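Local coordinates for dally-like protein (Drosophila melanogaster, PDB 3ODN), which probably acts as a cell-surface heparan sulfate proteoglycan of the glypican family, with a protein core, the part described here, that bears on Hedgehog signaling, at residues 284-289 and 399-404. The protein carries 2 engineered substitutions. Numbering follows the deposited sequence.
Sequences FNIVMV and PILDRI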
# COMPACT_ATOMS: atom_id res chain seq x y z
N PHE A 284 9.63 -10.74 0.76
CA PHE A 284 9.25 -10.38 -0.61
C PHE A 284 10.07 -9.19 -1.11
O PHE A 284 9.63 -8.49 -2.02
CB PHE A 284 7.72 -10.09 -0.74
CG PHE A 284 6.69 -11.15 -0.35
CD1 PHE A 284 5.35 -10.81 -0.17
CD2 PHE A 284 7.07 -12.48 -0.12
CE1 PHE A 284 4.41 -11.77 0.21
CE2 PHE A 284 6.14 -13.43 0.28
CZ PHE A 284 4.81 -13.08 0.43
N ASN A 285 11.26 -8.94 -0.52
CA ASN A 285 12.12 -7.79 -0.88
C ASN A 285 12.34 -7.75 -2.40
O ASN A 285 12.97 -8.67 -2.95
CB ASN A 285 13.46 -7.78 -0.10
CG ASN A 285 14.36 -6.57 -0.37
OD1 ASN A 285 15.24 -6.60 -1.21
ND2 ASN A 285 14.16 -5.48 0.35
N ILE A 286 11.77 -6.71 -3.07
CA ILE A 286 11.89 -6.54 -4.52
C ILE A 286 13.30 -6.17 -5.05
O ILE A 286 13.62 -6.49 -6.21
CB ILE A 286 10.71 -5.75 -5.16
CG1 ILE A 286 10.56 -6.10 -6.66
CG2 ILE A 286 10.87 -4.26 -4.95
CD1 ILE A 286 9.29 -5.76 -7.29
N VAL A 287 14.15 -5.50 -4.20
CA VAL A 287 15.53 -5.11 -4.57
C VAL A 287 16.37 -6.35 -4.76
O VAL A 287 17.10 -6.43 -5.75
CB VAL A 287 16.19 -4.07 -3.62
CG1 VAL A 287 17.46 -3.47 -4.25
CG2 VAL A 287 15.21 -2.96 -3.23
N MET A 288 16.22 -7.35 -3.86
CA MET A 288 16.93 -8.64 -3.92
C MET A 288 16.48 -9.50 -5.14
O MET A 288 17.14 -10.50 -5.45
CB MET A 288 16.78 -9.45 -2.61
CG MET A 288 17.48 -8.86 -1.37
SD MET A 288 19.14 -8.11 -1.57
CE MET A 288 20.10 -9.52 -2.23
N VAL A 289 15.38 -9.10 -5.82
CA VAL A 289 14.83 -9.79 -7.00
C VAL A 289 15.26 -9.07 -8.29
O VAL A 289 15.83 -9.70 -9.17
CB VAL A 289 13.28 -9.99 -6.92
CG1 VAL A 289 12.76 -10.83 -8.09
CG2 VAL A 289 12.87 -10.65 -5.61
N PRO A 399 19.43 0.32 0.13
CA PRO A 399 18.74 0.74 -1.11
C PRO A 399 17.69 1.81 -0.88
O PRO A 399 17.07 1.84 0.19
CB PRO A 399 18.13 -0.57 -1.64
CG PRO A 399 18.89 -1.66 -0.97
CD PRO A 399 19.21 -1.12 0.39
N ILE A 400 17.50 2.71 -1.86
CA ILE A 400 16.58 3.83 -1.75
C ILE A 400 15.11 3.40 -1.55
O ILE A 400 14.39 4.03 -0.76
CB ILE A 400 16.89 4.96 -2.79
CG1 ILE A 400 18.13 5.77 -2.34
CG2 ILE A 400 15.72 5.91 -3.03
CD1 ILE A 400 19.00 6.40 -3.49
N LEU A 401 14.71 2.26 -2.16
CA LEU A 401 13.35 1.71 -2.00
C LEU A 401 13.17 1.15 -0.59
O LEU A 401 12.10 1.33 -0.03
CB LEU A 401 12.97 0.72 -3.13
CG LEU A 401 11.47 0.39 -3.33
CD1 LEU A 401 10.68 1.58 -3.80
CD2 LEU A 401 11.30 -0.68 -4.37
N ASP A 402 14.21 0.56 0.03
CA ASP A 402 14.13 0.08 1.43
C ASP A 402 13.94 1.25 2.41
O ASP A 402 13.15 1.14 3.36
CB ASP A 402 15.36 -0.75 1.83
CG ASP A 402 15.33 -2.16 1.27
OD1 ASP A 402 15.77 -2.34 0.11
OD2 ASP A 402 14.86 -3.07 1.98
N ARG A 403 14.64 2.38 2.15
CA ARG A 403 14.58 3.63 2.93
C ARG A 403 13.16 4.23 2.87
O ARG A 403 12.61 4.58 3.92
CB ARG A 403 15.63 4.64 2.41
CG ARG A 403 16.00 5.77 3.35
CD ARG A 403 15.58 7.14 2.81
NE ARG A 403 16.50 7.66 1.80
CZ ARG A 403 16.22 7.78 0.50
NH1 ARG A 403 15.02 7.44 0.04
NH2 ARG A 403 17.13 8.26 -0.34
N ILE A 404 12.58 4.32 1.65
CA ILE A 404 11.22 4.84 1.45
C ILE A 404 10.15 3.95 2.10
O ILE A 404 9.26 4.49 2.75
CB ILE A 404 10.92 5.37 0.01
CG1 ILE A 404 9.80 6.44 0.00
CG2 ILE A 404 10.61 4.27 -1.00
CD1 ILE A 404 10.04 7.67 0.87
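Pro399, at the N-cap position of helix 400-414, sets its ring obliquely against Val287, with CB 4.0 Å from Val287 CG1. Next comes Leu401, which points toward the other segment. Its CG lies anti to the backbone N (chi1 -162°), which carries Leu401 CD2 to 3.7 Å from Ile286 CG2. The Leu401 CB stands 4.3 Å from Val287 CG2, a looser apolar approach. Phe84 and Phe88 of helix 48-106 touch Leu401 and Ile286 respectively, while Phe194 and Thr197 of helix 182-214 also pack on Ile286. The contact thus joins the turn leading into the short helix 287-290 to the N-terminal turn of helix 400-414 within the elongated, all-alpha glypican core; the two lie about 110 residues apart in sequence, with 322-397 between them not modelled. Asp402 OD1 lies 3.4 Å from Val287 CG2. The Asp402 carboxylate is nearly coplanar with the Asn285 amide (planes 25° apart), with Asp402 OD2 3.0 Å from Asn285 ND2. The amide nitrogen donates to the Leu280 backbone oxygen, and Asn285 OD1 caps the following turn by accepting from Met288 N at 2.9 Å. With an alanine here in place of Asn285, Met288 N would probably lose its cap and the Leu280 carbonyl this donor, and no amide would lie beside the buried Asp402 carboxylate. Asp402 OD2 forms a long, weak ion pair with Arg406.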